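Local coordinates for uncharacterized protein lp_2219 (Lactobacillus plantarum, PDB 3HFQ), which is of unknown function but belongs to the lactonase-type seven-bladed beta-propeller family and, in the crystal, holds a phosphate ion, at residues A[143-148]-A[190-195]; A[307-312]-A[326-331]. The protein carries 1 engineered substitution. All blocks are in the same frame, centred on the assembly; numbering follows the deposited sequence.

From the N terminus, the chain first lays down three strands, 2-9, 17-24 and 29-38, of a blade that it finishes only at its other end with strand 334-339. Interaction 1 comes midway: it closes a span of 41 residues, containing strands 154-158, 163-169 and 175-182, by bringing together the inner strands of two consecutive blades. Interaction 2 follows in series, neither nested in the first nor crossing it. It closes 13 residues within one hairpin of the last blade made from one continuous run of chain. Centred about 7 Å from the chain centre, interaction 1 ties blade to blade near the propeller axis; interaction 2, about 19 Å from it, holds one blade together farther out.

Interaction 1 (A[143-148]-A[190-195]); sequences IHYTDL and RHLVFS. With PO4 (phosphate ion), chain C.
Tyr145 and Arg190 both carry CG anti to the backbone N (chi1 178° and -168°), which lays the tyrosine ring across Leu192 and sends the arginine chain beneath the His144 ring. In this seven-bladed beta-propeller they sit on the inner strands of adjacent blades; the axes come no nearer than 5.7 Å, at 25°, and side chains fill the space between. Arg190 CG makes a CH-pi contact 3.9 Å from the His144 ring centroid, and Arg190 NE lies over the same face. Both residues grip a phosphate, probably from the crystallisation liquor: His144 NE2 donates to O4 at 2.7 Å, while Arg190 NE (2.8 Å) and NH2 share O2 at the guanidinium edge. Arg259 is a third donor and Glu206 pairs with Arg190, consistent with an anion pocket near the propeller axis. The His191 ring is sandwiched, with Arg190 NH1 3.4 Å above its centre and Tyr145 CD2 over the opposite face. With an alanine at Tyr145, that contact would probably go, a gap open beside Leu192 and the bridging water lose its hydroxyl partner. This water joins the strands, 2.6 Å from Tyr145 OH and donating to Leu192 O at 3.0 Å.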
ATOM      1  N   ILE A 143     -10.609   8.153  -0.400  1.00 10.61           N
ATOM      2  CA  ILE A 143     -10.194   6.941  -1.105  1.00 12.95           C
ATOM      3  C   ILE A 143      -8.727   6.672  -0.783  1.00 13.91           C
ATOM      4  O   ILE A 143      -7.891   7.566  -0.889  1.00 12.27           O
ATOM      5  CB  ILE A 143     -10.382   7.095  -2.636  1.00 10.74           C
ATOM      6  CG1 ILE A 143     -11.824   7.510  -2.942  1.00 12.10           C
ATOM      7  CG2 ILE A 143     -10.085   5.777  -3.332  1.00 10.98           C
ATOM      8  CD1 ILE A 143     -12.880   6.536  -2.417  1.00 15.59           C
ATOM      9  N   HIS A 144      -8.405   5.437  -0.407  1.00  9.20           N
ATOM     10  CA  HIS A 144      -7.033   5.117  -0.023  1.00  8.96           C
ATOM     11  C   HIS A 144      -6.424   3.909  -0.727  1.00 11.39           C
ATOM     12  O   HIS A 144      -5.266   3.556  -0.475  1.00 10.32           O
ATOM     13  CB  HIS A 144      -6.984   4.874   1.487  1.00 12.37           C
ATOM     14  CG  HIS A 144      -5.773   5.446   2.154  1.00 15.16           C
ATOM     15  ND1 HIS A 144      -4.500   5.283   1.653  1.00 14.72           N
ATOM     16  CD2 HIS A 144      -5.646   6.196   3.273  1.00 15.42           C
ATOM     17  CE1 HIS A 144      -3.640   5.911   2.433  1.00 17.88           C
ATOM     18  NE2 HIS A 144      -4.309   6.475   3.425  1.00 14.25           N
ATOM     19  N   TYR A 145      -7.189   3.276  -1.607  1.00  8.62           N
ATOM     20  CA  TYR A 145      -6.697   2.088  -2.288  1.00 11.91           C
ATOM     21  C   TYR A 145      -7.466   1.858  -3.578  1.00 15.75           C
ATOM     22  O   TYR A 145      -8.695   1.960  -3.606  1.00 10.29           O
ATOM     23  CB  TYR A 145      -6.844   0.885  -1.338  1.00  8.35           C
ATOM     24  CG  TYR A 145      -6.417  -0.468  -1.880  1.00  9.17           C
ATOM     25  CD1 TYR A 145      -7.282  -1.240  -2.656  1.00  9.35           C
ATOM     26  CD2 TYR A 145      -5.160  -0.991  -1.578  1.00 10.20           C
ATOM     27  CE1 TYR A 145      -6.904  -2.508  -3.114  1.00 11.03           C
ATOM     28  CE2 TYR A 145      -4.772  -2.255  -2.037  1.00  7.96           C
ATOM     29  CZ  TYR A 145      -5.650  -3.006  -2.801  1.00 11.42           C
ATOM     30  OH  TYR A 145      -5.275  -4.251  -3.258  1.00 12.04           O
ATOM     31  N   THR A 146      -6.725   1.577  -4.645  1.00 10.76           N
ATOM     32  CA  THR A 146      -7.299   1.304  -5.958  1.00 12.77           C
ATOM     33  C   THR A 146      -6.422   0.243  -6.613  1.00 12.49           C
ATOM     34  O   THR A 146      -5.396   0.563  -7.214  1.00 11.09           O
ATOM     35  CB  THR A 146      -7.299   2.557  -6.868  1.00  7.66           C
ATOM     36  OG1 THR A 146      -5.974   3.101  -6.929  1.00  7.43           O
ATOM     37  CG2 THR A 146      -8.261   3.616  -6.333  1.00  6.38           C
ATOM     38  N   ASP A 147      -6.813  -1.020  -6.488  1.00 12.17           N
ATOM     39  CA  ASP A 147      -6.025  -2.086  -7.089  1.00  8.74           C
ATOM     40  C   ASP A 147      -6.904  -3.227  -7.598  1.00  9.38           C
ATOM     41  O   ASP A 147      -8.071  -3.339  -7.226  1.00 11.47           O
ATOM     42  CB  ASP A 147      -4.983  -2.608  -6.092  1.00  8.93           C
ATOM     43  CG  ASP A 147      -3.631  -2.854  -6.746  1.00 13.77           C
ATOM     44  OD1 ASP A 147      -3.609  -3.300  -7.913  1.00 11.41           O
ATOM     45  OD2 ASP A 147      -2.591  -2.607  -6.097  1.00 11.63           O
ATOM     46  N   LEU A 148      -6.320  -4.074  -8.442  1.00 11.78           N
ATOM     47  CA  LEU A 148      -7.029  -5.185  -9.077  1.00 13.89           C
ATOM     48  C   LEU A 148      -7.454  -6.376  -8.220  1.00 14.87           C
ATOM     49  O   LEU A 148      -6.760  -6.774  -7.288  1.00 10.89           O
ATOM     50  CB  LEU A 148      -6.190  -5.704 -10.251  1.00 10.10           C
ATOM     51  CG  LEU A 148      -5.905  -4.699 -11.371  1.00 14.08           C
ATOM     52  CD1 LEU A 148      -4.847  -5.259 -12.305  1.00 13.48           C
ATOM     53  CD2 LEU A 148      -7.193  -4.391 -12.128  1.00  8.83           C
ATOM     54  N   ARG A 190      -8.766   0.758   4.910  1.00 10.48           N
ATOM     55  CA  ARG A 190      -7.661   1.440   4.239  1.00 10.42           C
ATOM     56  C   ARG A 190      -7.090   0.683   3.045  1.00 11.47           C
ATOM     57  O   ARG A 190      -7.174   1.152   1.907  1.00  8.50           O
ATOM     58  CB  ARG A 190      -6.555   1.716   5.262  1.00  8.30           C
ATOM     59  CG  ARG A 190      -5.446   2.663   4.795  1.00 10.33           C
ATOM     60  CD  ARG A 190      -4.417   2.834   5.912  1.00  8.93           C
ATOM     61  NE  ARG A 190      -3.387   3.820   5.600  1.00 12.83           N
ATOM     62  CZ  ARG A 190      -2.296   3.578   4.879  1.00 13.39           C
ATOM     63  NH1 ARG A 190      -2.071   2.366   4.379  1.00 11.79           N
ATOM     64  NH2 ARG A 190      -1.419   4.552   4.664  1.00 12.75           N
ATOM     65  N   HIS A 191      -6.494  -0.476   3.317  1.00 11.34           N
ATOM     66  CA  HIS A 191      -5.895  -1.324   2.284  1.00 11.87           C
ATOM     67  C   HIS A 191      -6.385  -2.759   2.448  1.00 10.67           C
ATOM     68  O   HIS A 191      -6.873  -3.139   3.512  1.00  9.71           O
ATOM     69  CB  HIS A 191      -4.363  -1.361   2.406  1.00  9.66           C
ATOM     70  CG  HIS A 191      -3.665  -0.149   1.855  1.00 12.27           C
ATOM     71  ND1 HIS A 191      -2.305  -0.147   1.602  1.00 10.38           N
ATOM     72  CD2 HIS A 191      -4.115   1.073   1.526  1.00 11.11           C
ATOM     73  CE1 HIS A 191      -1.957   1.038   1.137  1.00 10.07           C
ATOM     74  NE2 HIS A 191      -3.029   1.804   1.078  1.00 10.22           N
ATOM     75  N   LEU A 192      -6.236  -3.552   1.394  1.00 10.46           N
ATOM     76  CA  LEU A 192      -6.615  -4.961   1.430  1.00 10.29           C
ATOM     77  C   LEU A 192      -5.639  -5.758   0.577  1.00 11.64           C
ATOM     78  O   LEU A 192      -4.839  -5.187  -0.168  1.00  9.72           O
ATOM     79  CB  LEU A 192      -8.054  -5.164   0.924  1.00  9.36           C
ATOM     80  CG  LEU A 192      -8.474  -4.890  -0.525  1.00  9.29           C
ATOM     81  CD1 LEU A 192      -7.886  -5.932  -1.477  1.00  9.73           C
ATOM     82  CD2 LEU A 192      -9.996  -4.942  -0.600  1.00 11.19           C
ATOM     83  N   VAL A 193      -5.697  -7.079   0.702  1.00  9.75           N
ATOM     84  CA  VAL A 193      -4.838  -7.965  -0.068  1.00  9.35           C
ATOM     85  C   VAL A 193      -5.605  -9.269  -0.280  1.00 13.97           C
ATOM     86  O   VAL A 193      -6.273  -9.756   0.633  1.00 10.38           O
ATOM     87  CB  VAL A 193      -3.495  -8.241   0.670  1.00  9.33           C
ATOM     88  CG1 VAL A 193      -3.748  -8.968   1.994  1.00  5.31           C
ATOM     89  CG2 VAL A 193      -2.568  -9.044  -0.223  1.00 11.15           C
ATOM     90  N   PHE A 194      -5.530  -9.813  -1.491  1.00 11.47           N
ATOM     91  CA  PHE A 194      -6.225 -11.053  -1.821  1.00 12.97           C
ATOM     92  C   PHE A 194      -5.352 -12.283  -1.617  1.00 13.66           C
ATOM     93  O   PHE A 194      -4.126 -12.213  -1.716  1.00 10.19           O
ATOM     94  CB  PHE A 194      -6.695 -11.045  -3.284  1.00 10.87           C
ATOM     95  CG  PHE A 194      -7.975 -10.296  -3.515  1.00 12.08           C
ATOM     96  CD1 PHE A 194      -7.963  -8.942  -3.824  1.00 11.84           C
ATOM     97  CD2 PHE A 194      -9.197 -10.953  -3.433  1.00 13.22           C
ATOM     98  CE1 PHE A 194      -9.154  -8.253  -4.053  1.00 12.85           C
ATOM     99  CE2 PHE A 194     -10.395 -10.271  -3.660  1.00 12.02           C
ATOM    100  CZ  PHE A 194     -10.373  -8.925  -3.970  1.00  9.65           C
ATOM    101  N   SER A 195      -6.004 -13.408  -1.350  1.00 12.03           N
ATOM    102  CA  SER A 195      -5.320 -14.681  -1.163  1.00 12.94           C
ATOM    103  C   SER A 195      -4.877 -15.175  -2.538  1.00 11.30           C
ATOM    104  O   SER A 195      -5.429 -14.766  -3.558  1.00 10.81           O
ATOM    105  CB  SER A 195      -6.268 -15.703  -0.533  1.00 13.24           C
ATOM    106  OG  SER A 195      -7.370 -15.967  -1.393  1.00 16.59           O
TER
HETATM  107  P   PO4 C 402      -3.609   7.759   6.336  1.00 18.55           P
HETATM  108  O1  PO4 C 402      -3.179   8.730   7.498  1.00 21.26           O
HETATM  109  O2  PO4 C 402      -2.825   6.399   6.465  1.00 16.27           O
HETATM  110  O3  PO4 C 402      -5.161   7.486   6.419  1.00 26.00           O
HETATM  111  O4  PO4 C 402      -3.270   8.419   4.944  1.00 24.62           O
HETATM  112  O   HOH W   1      -3.197  -5.652  -2.651  1.00 23.55           O

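Interaction 2 (A[307-312]-A[326-331]); sequences TDNATL and QKDVTV
Asn309 and Asp328 lie side by side and point the same way, their amide and carboxylate planes only 20° apart, across an antiparallel beta hairpin that forms the outer part of a propeller blade. Asn309 ND2 donates to Asp328 OD1 at 3.1 Å, meeting the oxygen nearly along its C-O axis and somewhat tilted from the amide plane. With chi1 of Asn309 at 43°, CG is placed between the backbone N and the carbonyl carbon, which raises the amide on the same side of the sheet as the Asp328 carboxylate. Its other end, OD1, accepts from Thr307 OG1, whose hydroxyl is also bonded to Asp286 N.

A beta bulge explains how Asp328 comes to be there. Ala310 with Val329 and Leu312 with Gln326 are both hydrogen-bonded pairs, but the register shifts by one residue between them, and Asp328 takes up the extra residue with a positive phi. Water 2 spans the bulge, accepting from Asp328 N at 2.9 Å and donating to Thr311 OG1; that hydroxyl is also bonded to Thr283 O.

The sheet face bearing Ala310, Leu312, Gln326 and Val329 is of a different character. Ala310 CB packs 4.2 Å from Val329 CB and 4.0 Å from Val331 CG2. Leu30 of the neighbouring blade, on strand 29-38, touches both Ala310 and Leu312, and its backbone N is bonded to Gln326 OE1, so this face packs against the blade that closes the propeller. The backbone ladder joins the two strands. Ala310 N meets Val329 O at 2.7 Å, and Leu312 N reaches Gln326 O at 2.8 Å. Past the strand end the geometry changes: Val331 N donates to Asp308 O at 3.1 Å from above the carbonyl plane, 58° out of it.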
ATOM      1  N   THR A 307      10.637   8.681  12.484  1.00 12.32           N
ATOM      2  CA  THR A 307      12.006   8.568  12.974  1.00 14.65           C
ATOM      3  C   THR A 307      13.043   8.411  11.865  1.00 14.26           C
ATOM      4  O   THR A 307      14.226   8.205  12.133  1.00 11.24           O
ATOM      5  CB  THR A 307      12.133   7.418  13.988  1.00 15.52           C
ATOM      6  OG1 THR A 307      11.466   6.254  13.483  1.00 14.02           O
ATOM      7  CG2 THR A 307      11.497   7.821  15.324  1.00 14.17           C
ATOM      8  N   ASP A 308      12.591   8.514  10.618  1.00 11.99           N
ATOM      9  CA  ASP A 308      13.482   8.436   9.467  1.00 12.86           C
ATOM     10  C   ASP A 308      14.371   7.198   9.432  1.00 13.03           C
ATOM     11  O   ASP A 308      15.546   7.295   9.083  1.00 13.28           O
ATOM     12  CB  ASP A 308      14.383   9.674   9.430  1.00 16.23           C
ATOM     13  CG  ASP A 308      13.601  10.966   9.465  1.00 22.30           C
ATOM     14  OD1 ASP A 308      13.942  11.841  10.288  1.00 28.63           O
ATOM     15  OD2 ASP A 308      12.649  11.111   8.671  1.00 15.89           O
ATOM     16  N   ASN A 309      13.832   6.041   9.791  1.00 10.44           N
ATOM     17  CA  ASN A 309      14.646   4.832   9.758  1.00 12.56           C
ATOM     18  C   ASN A 309      13.907   3.613   9.240  1.00 15.36           C
ATOM     19  O   ASN A 309      12.691   3.511   9.354  1.00 12.75           O
ATOM     20  CB  ASN A 309      15.244   4.530  11.142  1.00 12.27           C
ATOM     21  CG  ASN A 309      14.251   4.720  12.280  1.00 14.51           C
ATOM     22  OD1 ASN A 309      13.050   4.874  12.066  1.00 15.50           O
ATOM     23  ND2 ASN A 309      14.761   4.697  13.508  1.00 15.16           N
ATOM     24  N   ALA A 310      14.668   2.700   8.648  1.00 13.46           N
ATOM     25  CA  ALA A 310      14.119   1.468   8.111  1.00 11.29           C
ATOM     26  C   ALA A 310      14.669   0.332   8.961  1.00 12.52           C
ATOM     27  O   ALA A 310      15.739   0.458   9.563  1.00 11.36           O
ATOM     28  CB  ALA A 310      14.536   1.296   6.654  1.00 11.66           C
ATOM     29  N   THR A 311      13.936  -0.771   9.010  1.00  8.52           N
ATOM     30  CA  THR A 311      14.339  -1.923   9.805  1.00  9.78           C
ATOM     31  C   THR A 311      14.265  -3.191   8.972  1.00 14.19           C
ATOM     32  O   THR A 311      13.326  -3.379   8.193  1.00 13.44           O
ATOM     33  CB  THR A 311      13.426  -2.075  11.038  1.00 10.05           C
ATOM     34  OG1 THR A 311      13.451  -0.860  11.798  1.00 14.17           O
ATOM     35  CG2 THR A 311      13.895  -3.226  11.922  1.00 11.16           C
ATOM     36  N   LEU A 312      15.260  -4.056   9.138  1.00  8.42           N
ATOM     37  CA  LEU A 312      15.321  -5.316   8.406  1.00  9.63           C
ATOM     38  C   LEU A 312      15.086  -6.492   9.343  1.00 12.34           C
ATOM     39  O   LEU A 312      15.693  -6.569  10.415  1.00 11.73           O
ATOM     40  CB  LEU A 312      16.692  -5.485   7.738  1.00 12.56           C
ATOM     41  CG  LEU A 312      16.930  -6.840   7.058  1.00 13.79           C
ATOM     42  CD1 LEU A 312      16.036  -6.964   5.833  1.00 10.88           C
ATOM     43  CD2 LEU A 312      18.389  -6.977   6.653  1.00 12.79           C
ATOM     44  N   GLN A 326      18.607  -5.790  11.527  1.00 10.81           N
ATOM     45  CA  GLN A 326      19.252  -4.483  11.515  1.00 12.60           C
ATOM     46  C   GLN A 326      18.222  -3.370  11.634  1.00 14.54           C
ATOM     47  O   GLN A 326      17.120  -3.464  11.090  1.00 12.68           O
ATOM     48  CB  GLN A 326      20.060  -4.312  10.225  1.00 13.29           C
ATOM     49  CG  GLN A 326      20.838  -3.001  10.125  1.00 15.06           C
ATOM     50  CD  GLN A 326      21.577  -2.871   8.805  1.00 20.06           C
ATOM     51  OE1 GLN A 326      21.376  -3.669   7.889  1.00 18.65           O
ATOM     52  NE2 GLN A 326      22.430  -1.855   8.699  1.00 19.19           N
ATOM     53  N   LYS A 327      18.585  -2.321  12.360  1.00 15.56           N
ATOM     54  CA  LYS A 327      17.698  -1.183  12.546  1.00 14.27           C
ATOM     55  C   LYS A 327      18.463   0.108  12.314  1.00 15.82           C
ATOM     56  O   LYS A 327      19.674   0.102  12.086  1.00 13.60           O
ATOM     57  CB  LYS A 327      17.115  -1.177  13.964  1.00 14.07           C
ATOM     58  CG  LYS A 327      18.145  -0.964  15.076  1.00 16.38           C
ATOM     59  CD  LYS A 327      17.473  -0.874  16.447  1.00 21.10           C
ATOM     60  CE  LYS A 327      18.492  -0.646  17.564  1.00 21.81           C
ATOM     61  NZ  LYS A 327      17.837  -0.506  18.897  1.00 30.35           N
ATOM     62  N   ASP A 328      17.737   1.214  12.367  1.00 16.10           N
ATOM     63  CA  ASP A 328      18.310   2.534  12.193  1.00 15.62           C
ATOM     64  C   ASP A 328      19.008   2.809  10.870  1.00 12.17           C
ATOM     65  O   ASP A 328      20.014   3.516  10.834  1.00 13.72           O
ATOM     66  CB  ASP A 328      19.248   2.850  13.361  1.00 19.79           C
ATOM     67  CG  ASP A 328      18.508   2.960  14.678  1.00 26.54           C
ATOM     68  OD1 ASP A 328      17.372   3.480  14.669  1.00 28.56           O
ATOM     69  OD2 ASP A 328      19.054   2.543  15.721  1.00 23.48           O
ATOM     70  N   VAL A 329      18.482   2.246   9.786  1.00 15.52           N
ATOM     71  CA  VAL A 329      19.029   2.508   8.459  1.00 15.01           C
ATOM     72  C   VAL A 329      18.299   3.786   8.063  1.00 15.15           C
ATOM     73  O   VAL A 329      17.073   3.806   7.989  1.00 13.36           O
ATOM     74  CB  VAL A 329      18.676   1.398   7.456  1.00 14.11           C
ATOM     75  CG1 VAL A 329      19.144   1.799   6.062  1.00 14.11           C
ATOM     76  CG2 VAL A 329      19.325   0.086   7.881  1.00 14.75           C
ATOM     77  N   THR A 330      19.045   4.854   7.808  1.00 14.81           N
ATOM     78  CA  THR A 330      18.418   6.127   7.487  1.00 12.61           C
ATOM     79  C   THR A 330      17.726   6.262   6.130  1.00 10.65           C
ATOM     80  O   THR A 330      18.337   6.104   5.073  1.00 11.57           O
ATOM     81  CB  THR A 330      19.427   7.289   7.644  1.00 19.47           C
ATOM     82  OG1 THR A 330      19.985   7.253   8.962  1.00 22.39           O
ATOM     83  CG2 THR A 330      18.731   8.634   7.442  1.00 18.54           C
ATOM     84  N   VAL A 331      16.432   6.557   6.196  1.00  8.91           N
ATOM     85  CA  VAL A 331      15.583   6.783   5.031  1.00 10.85           C
ATOM     86  C   VAL A 331      14.692   7.925   5.498  1.00 13.01           C
ATOM     87  O   VAL A 331      13.763   7.715   6.279  1.00 12.67           O
ATOM     88  CB  VAL A 331      14.681   5.574   4.700  1.00 12.99           C
ATOM     89  CG1 VAL A 331      13.720   5.952   3.569  1.00 13.93           C
ATOM     90  CG2 VAL A 331      15.526   4.377   4.285  1.00 12.49           C
TER
HETATM   91  O   HOH W   2      14.855   1.391  12.647  1.00 12.24           O